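Local coordinates for protein type II secretion ATPase XpsE (Xanthomonas campestris, PDB 2D28) that belongs to the GspE family of type II secretion ATPases and is represented here by its N-terminal domain, at residues 50-55 with 134-139; 106-111 with 128-133. The protein carries 1 engineered substitution. All coordinates share one frame; numbering follows the deposited sequence.

Contact 1: 50-55 with 134-139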
ATOM      1  N   SER A  50      -7.590   3.189 -11.153  1.00 12.93           N
ATOM      2  CA  SER A  50      -8.294   3.547  -9.912  1.00 14.15           C
ATOM      3  C   SER A  50      -7.609   3.000  -8.656  1.00 14.36           C
ATOM      4  O   SER A  50      -6.908   1.972  -8.711  1.00 14.78           O
ATOM      5  CB  SER A  50      -9.756   3.056  -9.936  1.00 13.48           C
ATOM      6  OG  SER A  50      -9.855   1.638  -9.728  1.00 12.19           O
ATOM      7  N   GLU A  51      -7.821   3.693  -7.528  1.00 13.63           N
ATOM      8  CA  GLU A  51      -7.321   3.190  -6.256  1.00 13.69           C
ATOM      9  C   GLU A  51      -7.809   1.814  -5.949  1.00 13.49           C
ATOM     10  O   GLU A  51      -7.044   0.964  -5.484  1.00 13.49           O
ATOM     11  CB  GLU A  51      -7.733   4.115  -5.115  1.00 14.39           C
ATOM     12  CG  GLU A  51      -6.961   5.416  -5.121  1.00 18.43           C
ATOM     13  CD  GLU A  51      -7.128   6.203  -3.795  1.00 22.14           C
ATOM     14  OE1 GLU A  51      -7.801   5.692  -2.851  1.00 16.40           O
ATOM     15  OE2 GLU A  51      -6.554   7.333  -3.705  1.00 24.87           O
ATOM     16  N   ARG A  52      -9.087   1.534  -6.242  1.00 12.49           N
ATOM     17  CA  ARG A  52      -9.604   0.211  -6.047  1.00 10.52           C
ATOM     18  C   ARG A  52      -8.891  -0.885  -6.852  1.00 11.02           C
ATOM     19  O   ARG A  52      -8.534  -1.935  -6.299  1.00  9.80           O
ATOM     20  CB  ARG A  52     -11.117   0.155  -6.278  1.00 11.48           C
ATOM     21  CG  ARG A  52     -11.667  -1.240  -6.034  1.00 11.94           C
ATOM     22  CD  ARG A  52     -13.211  -1.308  -5.888  1.00 14.77           C
ATOM     23  NE  ARG A  52     -13.549  -0.598  -4.683  1.00 14.76           N
ATOM     24  CZ  ARG A  52     -13.456  -1.122  -3.454  1.00 17.03           C
ATOM     25  NH1 ARG A  52     -13.736  -0.367  -2.434  1.00 17.65           N
ATOM     26  NH2 ARG A  52     -13.070  -2.354  -3.239  1.00 19.29           N
ATOM     27  N   ASP A  53      -8.652  -0.638  -8.134  1.00 11.44           N
ATOM     28  CA  ASP A  53      -8.019  -1.608  -9.002  1.00 11.77           C
ATOM     29  C   ASP A  53      -6.528  -1.733  -8.671  1.00 12.11           C
ATOM     30  O   ASP A  53      -5.980  -2.819  -8.820  1.00 12.00           O
ATOM     31  CB  ASP A  53      -8.112  -1.208 -10.455  1.00 11.22           C
ATOM     32  CG  ASP A  53      -9.512  -1.478 -11.076  1.00 17.03           C
ATOM     33  OD1 ASP A  53     -10.241  -2.331 -10.581  1.00 15.28           O
ATOM     34  OD2 ASP A  53      -9.907  -0.824 -12.053  1.00 12.15           O
ATOM     35  N   HIS A  54      -5.909  -0.639  -8.237  1.00 12.24           N
ATOM     36  CA  HIS A  54      -4.544  -0.701  -7.702  1.00 12.24           C
ATOM     37  C   HIS A  54      -4.479  -1.674  -6.519  1.00 11.34           C
ATOM     38  O   HIS A  54      -3.723  -2.696  -6.554  1.00 12.94           O
ATOM     39  CB  HIS A  54      -3.992   0.679  -7.345  1.00 12.54           C
ATOM     40  CG  HIS A  54      -2.636   0.602  -6.698  1.00 23.04           C
ATOM     41  ND1 HIS A  54      -1.968  -0.588  -6.551  1.00 43.58           N
ATOM     42  CD2 HIS A  54      -1.825   1.531  -6.171  1.00 38.34           C
ATOM     43  CE1 HIS A  54      -0.811  -0.378  -5.944  1.00 42.22           C
ATOM     44  NE2 HIS A  54      -0.720   0.891  -5.660  1.00 29.78           N
ATOM     45  N   ALA A  55      -5.272  -1.410  -5.491  1.00 11.48           N
ATOM     46  CA  ALA A  55      -5.354  -2.273  -4.290  1.00 12.60           C
ATOM     47  C   ALA A  55      -5.658  -3.721  -4.658  1.00 14.04           C
ATOM     48  O   ALA A  55      -4.984  -4.700  -4.202  1.00 13.74           O
ATOM     49  CB  ALA A  55      -6.431  -1.745  -3.299  1.00 12.37           C
ATOM     50  N   VAL A 134      -3.689  -5.009   2.500  1.00 10.28           N
ATOM     51  CA  VAL A 134      -3.757  -3.996   1.449  1.00 11.59           C
ATOM     52  C   VAL A 134      -5.051  -3.159   1.669  1.00 11.99           C
ATOM     53  O   VAL A 134      -6.150  -3.678   1.983  1.00 12.66           O
ATOM     54  CB  VAL A 134      -3.750  -4.623   0.030  1.00 10.77           C
ATOM     55  CG1 VAL A 134      -3.728  -3.552  -1.092  1.00 12.55           C
ATOM     56  CG2 VAL A 134      -2.623  -5.714  -0.113  1.00 13.25           C
ATOM     57  N   GLY A 135      -4.902  -1.876   1.532  1.00 12.08           N
ATOM     58  CA  GLY A 135      -6.013  -0.926   1.613  1.00 10.93           C
ATOM     59  C   GLY A 135      -5.915   0.129   0.521  1.00 10.15           C
ATOM     60  O   GLY A 135      -4.859   0.398  -0.081  1.00 10.01           O
ATOM     61  N   LEU A 136      -7.077   0.668   0.177  1.00 10.56           N
ATOM     62  CA  LEU A 136      -7.189   1.703  -0.806  1.00 10.55           C
ATOM     63  C   LEU A 136      -6.477   2.965  -0.160  1.00 11.47           C
ATOM     64  O   LEU A 136      -6.559   3.245   1.071  1.00 10.81           O
ATOM     65  CB  LEU A 136      -8.661   2.016  -1.169  1.00 12.01           C
ATOM     66  CG  LEU A 136      -9.341   1.196  -2.291  1.00 12.83           C
ATOM     67  CD1 LEU A 136      -9.569  -0.249  -1.855  1.00 14.81           C
ATOM     68  CD2 LEU A 136     -10.696   1.900  -2.586  1.00 17.81           C
ATOM     69  N   ARG A 137      -5.668   3.567  -0.995  1.00 10.84           N
ATOM     70  CA  ARG A 137      -4.800   4.649  -0.616  1.00 12.27           C
ATOM     71  C   ARG A 137      -5.535   5.710   0.216  1.00 13.91           C
ATOM     72  O   ARG A 137      -5.052   6.137   1.269  1.00 11.41           O
ATOM     73  CB  ARG A 137      -4.188   5.280  -1.861  1.00 12.35           C
ATOM     74  CG  ARG A 137      -2.993   6.287  -1.557  1.00 14.79           C
ATOM     75  CD  ARG A 137      -2.347   6.878  -2.836  1.00 19.72           C
ATOM     76  NE  ARG A 137      -2.016   5.744  -3.692  1.00 19.03           N
ATOM     77  CZ  ARG A 137      -0.964   4.966  -3.523  1.00 18.87           C
ATOM     78  NH1 ARG A 137      -0.888   3.887  -4.250  1.00 18.31           N
ATOM     79  NH2 ARG A 137       0.015   5.287  -2.662  1.00 18.17           N
ATOM     80  N   SER A 138      -6.677   6.175  -0.271  1.00 15.18           N
ATOM     81  CA  SER A 138      -7.331   7.302   0.378  1.00 15.30           C
ATOM     82  C   SER A 138      -7.969   6.862   1.650  1.00 14.09           C
ATOM     83  O   SER A 138      -8.205   7.686   2.574  1.00 14.08           O
ATOM     84  CB  SER A 138      -8.415   7.873  -0.563  1.00 18.58           C
ATOM     85  OG  SER A 138      -7.699   8.455  -1.653  1.00 23.09           O
ATOM     86  N   GLU A 139      -8.368   5.584   1.721  1.00 14.34           N
ATOM     87  CA  GLU A 139      -8.926   5.056   2.961  1.00 13.06           C
ATOM     88  C   GLU A 139      -7.889   5.013   4.082  1.00 12.67           C
ATOM     89  O   GLU A 139      -8.202   5.278   5.245  1.00 12.39           O
ATOM     90  CB  GLU A 139      -9.536   3.666   2.748  1.00 14.06           C
ATOM     91  CG  GLU A 139     -10.743   3.738   1.827  1.00 15.39           C
ATOM     92  CD  GLU A 139     -11.397   2.383   1.560  1.00 18.11           C
ATOM     93  OE1 GLU A 139     -11.151   1.437   2.290  1.00 16.69           O
ATOM     94  OE2 GLU A 139     -12.173   2.348   0.606  1.00 17.27           O
TER
HETATM   95  O   HOH W   1      -5.070   2.127  -3.689  1.00 13.89           O
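Val134 opens the approach by setting CG1 against Ala55, 3.9 Å from its CB; CG1 also comes to 3.5 Å from Ala55 O. Leu136, the N-cap residue of helix 137-147, continues the apolar patch from the other flank of the same alanine: its CD1 comes to 3.8 Å from Ala55 CB. The second branch of the leucine, CD2, lies over one face of the Arg52 guanidinium, 3.8 Å from NH1, whereas Glu139 stays too distant for a salt bridge with that arginine. Next comes Arg137, whose backbone N donates to a water at 3.1 Å; that water in turn donates to Glu51 O and so ties the first turns of the two helices together. The Arg137 guanidinium is brought edge to edge with the His54 ring, NH1 standing 3.2 Å from CD2 with the planes 23° apart. Asp112 organises this pair, since its OD1 forms a salt bridge with Arg137 and accepts a hydrogen bond from His54 NE2. At Ser138 the Glu51 carboxylate is held by both oxygens: OE1 accepts from the backbone N at 2.9 Å, and OE2 from OG at 2.6 Å. Both donors come from the syn side, but N lies 34° out of the carboxylate plane and OG only 16°. The extended Glu51 chain delivers its acid to the start of helix 137-147, where the helix dipole would be expected to favour the ionised form. Meanwhile Ser50 caps its own helix through Asp53 N. Leu136 has no side-chain acceptor to offer at its N-cap position, and Glu51 supplies one to Ser138 N from outside, joining helix 51-62 to helix 137-147 of the MshEN domain.

Contact 2: 106-111 with 128-133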
ATOM      1  N   LEU A 106       2.572  -7.056  14.091  1.00 13.14           N
ATOM      2  CA  LEU A 106       1.969  -5.764  13.826  1.00 12.50           C
ATOM      3  C   LEU A 106       1.166  -5.794  12.543  1.00 11.70           C
ATOM      4  O   LEU A 106       1.729  -6.011  11.450  1.00 10.94           O
ATOM      5  CB  LEU A 106       3.091  -4.694  13.759  1.00 12.46           C
ATOM      6  CG  LEU A 106       2.574  -3.265  13.675  1.00 14.79           C
ATOM      7  CD1 LEU A 106       2.017  -2.835  15.094  1.00 16.25           C
ATOM      8  CD2 LEU A 106       3.730  -2.389  13.232  1.00 16.89           C
ATOM      9  N   ASP A 107      -0.148  -5.534  12.653  1.00 12.25           N
ATOM     10  CA  ASP A 107      -0.993  -5.407  11.520  1.00 13.64           C
ATOM     11  C   ASP A 107      -0.738  -4.049  10.855  1.00 13.74           C
ATOM     12  O   ASP A 107      -0.903  -2.994  11.498  1.00 15.79           O
ATOM     13  CB  ASP A 107      -2.452  -5.573  11.827  1.00 12.03           C
ATOM     14  CG  ASP A 107      -2.805  -6.940  12.321  1.00 16.88           C
ATOM     15  OD1 ASP A 107      -2.517  -7.954  11.637  1.00 12.00           O
ATOM     16  OD2 ASP A 107      -3.362  -7.113  13.415  1.00 16.64           O
ATOM     17  N   LEU A 108      -0.316  -4.074   9.594  1.00 11.79           N
ATOM     18  CA  LEU A 108      -0.034  -2.848   8.861  1.00 11.79           C
ATOM     19  C   LEU A 108      -0.872  -2.785   7.624  1.00 12.45           C
ATOM     20  O   LEU A 108      -0.739  -3.609   6.705  1.00 11.52           O
ATOM     21  CB  LEU A 108       1.454  -2.798   8.507  1.00 10.81           C
ATOM     22  CG  LEU A 108       1.956  -1.500   7.888  1.00 10.09           C
ATOM     23  CD1 LEU A 108       2.079  -0.509   9.019  1.00 12.41           C
ATOM     24  CD2 LEU A 108       3.295  -1.612   7.122  1.00 14.20           C
ATOM     25  N   TRP A 109      -1.691  -1.757   7.563  1.00 11.02           N
ATOM     26  CA  TRP A 109      -2.477  -1.441   6.409  1.00  9.97           C
ATOM     27  C   TRP A 109      -1.595  -0.667   5.417  1.00 11.81           C
ATOM     28  O   TRP A 109      -1.036   0.406   5.774  1.00 11.11           O
ATOM     29  CB  TRP A 109      -3.641  -0.586   6.886  1.00 10.18           C
ATOM     30  CG  TRP A 109      -4.883  -0.638   6.123  1.00 14.11           C
ATOM     31  CD1 TRP A 109      -5.226  -1.557   5.129  1.00 17.48           C
ATOM     32  CD2 TRP A 109      -6.005   0.252   6.225  1.00 15.12           C
ATOM     33  NE1 TRP A 109      -6.473  -1.276   4.657  1.00 14.60           N
ATOM     34  CE2 TRP A 109      -6.967  -0.175   5.305  1.00 16.01           C
ATOM     35  CE3 TRP A 109      -6.253   1.427   6.938  1.00 18.61           C
ATOM     36  CZ2 TRP A 109      -8.176   0.496   5.117  1.00 17.91           C
ATOM     37  CZ3 TRP A 109      -7.473   2.066   6.765  1.00 20.03           C
ATOM     38  CH2 TRP A 109      -8.398   1.612   5.841  1.00 17.42           C
ATOM     39  N   ILE A 110      -1.509  -1.133   4.168  1.00  9.98           N
ATOM     40  CA  ILE A 110      -0.508  -0.584   3.268  1.00 10.87           C
ATOM     41  C   ILE A 110      -1.073  -0.400   1.883  1.00  9.45           C
ATOM     42  O   ILE A 110      -1.821  -1.319   1.369  1.00  9.38           O
ATOM     43  CB  ILE A 110       0.775  -1.523   3.310  1.00 10.58           C
ATOM     44  CG1 ILE A 110       1.896  -1.009   2.453  1.00 12.16           C
ATOM     45  CG2 ILE A 110       0.378  -2.957   2.899  1.00 12.69           C
ATOM     46  CD1 ILE A 110       3.217  -1.594   2.734  1.00 12.15           C
ATOM     47  N   ALA A 111      -0.802   0.757   1.281  1.00  8.40           N
ATOM     48  CA  ALA A 111      -1.267   1.043  -0.097  1.00  9.46           C
ATOM     49  C   ALA A 111      -0.459   0.382  -1.190  1.00  9.96           C
ATOM     50  O   ALA A 111      -1.032  -0.075  -2.236  1.00 10.14           O
ATOM     51  CB  ALA A 111      -1.422   2.571  -0.370  1.00 10.10           C
ATOM     52  N   LEU A 128       9.353  -4.952  14.765  1.00 15.44           N
ATOM     53  CA  LEU A 128       8.235  -5.912  14.910  1.00 16.03           C
ATOM     54  C   LEU A 128       8.016  -6.694  13.648  1.00 15.80           C
ATOM     55  O   LEU A 128       8.200  -6.174  12.533  1.00 16.15           O
ATOM     56  CB  LEU A 128       6.912  -5.210  15.263  1.00 15.36           C
ATOM     57  CG  LEU A 128       6.923  -4.603  16.679  1.00 18.23           C
ATOM     58  CD1 LEU A 128       5.728  -3.733  16.920  1.00 17.08           C
ATOM     59  CD2 LEU A 128       7.010  -5.669  17.828  1.00 23.88           C
ATOM     60  N   PRO A 129       7.619  -7.954  13.786  1.00 16.55           N
ATOM     61  CA  PRO A 129       7.197  -8.701  12.600  1.00 15.97           C
ATOM     62  C   PRO A 129       5.848  -8.142  12.123  1.00 15.19           C
ATOM     63  O   PRO A 129       5.035  -7.728  12.933  1.00 16.97           O
ATOM     64  CB  PRO A 129       7.164 -10.147  13.046  1.00 17.55           C
ATOM     65  CG  PRO A 129       7.228 -10.181  14.532  1.00 15.40           C
ATOM     66  CD  PRO A 129       7.641  -8.776  15.014  1.00 17.36           C
ATOM     67  N   LEU A 130       5.696  -7.979  10.812  1.00 12.21           N
ATOM     68  CA  LEU A 130       4.525  -7.364  10.209  1.00 10.93           C
ATOM     69  C   LEU A 130       3.586  -8.403   9.645  1.00 10.43           C
ATOM     70  O   LEU A 130       4.048  -9.452   9.143  1.00 11.32           O
ATOM     71  CB  LEU A 130       4.956  -6.464   9.029  1.00 11.53           C
ATOM     72  CG  LEU A 130       6.086  -5.426   9.369  1.00 11.28           C
ATOM     73  CD1 LEU A 130       6.362  -4.520   8.198  1.00 11.70           C
ATOM     74  CD2 LEU A 130       5.722  -4.535  10.541  1.00 10.85           C
ATOM     75  N   LEU A 131       2.300  -8.057   9.644  1.00 10.25           N
ATOM     76  CA  LEU A 131       1.299  -8.721   8.822  1.00 12.44           C
ATOM     77  C   LEU A 131       0.701  -7.631   7.941  1.00 11.65           C
ATOM     78  O   LEU A 131       0.142  -6.679   8.426  1.00 10.44           O
ATOM     79  CB  LEU A 131       0.219  -9.386   9.685  1.00 12.90           C
ATOM     80  CG  LEU A 131      -0.682 -10.471   9.088  1.00 15.58           C
ATOM     81  CD1 LEU A 131       0.101 -11.713   8.672  1.00 13.34           C
ATOM     82  CD2 LEU A 131      -1.733 -10.839  10.102  1.00 19.36           C
ATOM     83  N   LEU A 132       0.887  -7.766   6.629  1.00 11.09           N
ATOM     84  CA  LEU A 132       0.480  -6.773   5.682  1.00 10.92           C
ATOM     85  C   LEU A 132      -0.960  -6.956   5.227  1.00 11.82           C
ATOM     86  O   LEU A 132      -1.382  -8.043   4.924  1.00 11.35           O
ATOM     87  CB  LEU A 132       1.384  -6.780   4.458  1.00 11.00           C
ATOM     88  CG  LEU A 132       2.867  -6.430   4.761  1.00 11.04           C
ATOM     89  CD1 LEU A 132       3.678  -6.556   3.463  1.00 12.91           C
ATOM     90  CD2 LEU A 132       2.913  -5.056   5.424  1.00 11.19           C
ATOM     91  N   HIS A 133      -1.710  -5.850   5.193  1.00 12.22           N
ATOM     92  CA  HIS A 133      -3.073  -5.837   4.688  1.00 10.96           C
ATOM     93  C   HIS A 133      -3.223  -4.708   3.694  1.00 11.12           C
ATOM     94  O   HIS A 133      -2.848  -3.545   4.000  1.00 10.17           O
ATOM     95  CB  HIS A 133      -4.024  -5.570   5.846  1.00 10.98           C
ATOM     96  CG  HIS A 133      -3.920  -6.548   6.978  1.00  8.97           C
ATOM     97  ND1 HIS A 133      -3.324  -6.245   8.173  1.00 16.34           N
ATOM     98  CD2 HIS A 133      -4.458  -7.771   7.144  1.00  2.02           C
ATOM     99  CE1 HIS A 133      -3.400  -7.298   8.983  1.00 13.27           C
ATOM    100  NE2 HIS A 133      -4.044  -8.254   8.355  1.00 14.16           N
TER
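Leu106 to Trp109 pair in parallel register with Leu130 to His133, the strands running 29° apart and linked by five backbone hydrogen bonds, from Leu106 N to Pro129 O at one end to Ile110 N to His133 O (2.8 Å) at the other. On one face leucines stand side by side. Leu106 CD2 touches Leu130 CD2 at 4.0 Å, and Leu108 CD2 meets Leu132 CD2 at 3.9 Å. Leu132 CD2 also lies 4.1 Å from Ile110 CG2, and helix 116-126 packs on this row through Ile119 and Val122. Asp107, Trp109, Leu131 and His133 occupy the other face. CG anti to the carbonyl carbon (chi1 -57°) brings the His133 ring obliquely across the Asp107 carboxylate, planes 52° apart, with ND1 3.8 Å from Asp107 CB. The indole of Trp109 presents its CD1 edge to His133 O at 3.3 Å, almost in the ring plane, while its NE1 donates to Val67 O. Asp107 OD1 lies 3.4 Å from Leu131 CD2, and the carboxylate is paired with Arg102 through OD2. The chemistry is two-sided: an aliphatic face packed partly against the beta-alpha-beta helix 116-126, with a cacodylate ion near Leu106, and a mixed face where Asp107 and Trp109 NE1 find polar partners.

The two contacts illustrate how one run of chain can serve two interfaces. Strand 130-134 takes part in contact 2, then delivers its last residue, Val134, and the start of helix 137-147 to contact 1. They meet where Gly135 N approaches Ile110 O, a probable hydrogen bond that extends the strand pairing. Both are partly buried, yet their chemistry differs with place. Contact 2 pairs the central strand with an outer one and rests on regular backbone bonds and leucine packing. Contact 1 joins that unit to helix 51-62, distant in sequence, and relies on a carboxylate, a bridging water, a His54-Arg137 pair joined through Asp112 and an apolar patch, with an arginine at its exposed margin.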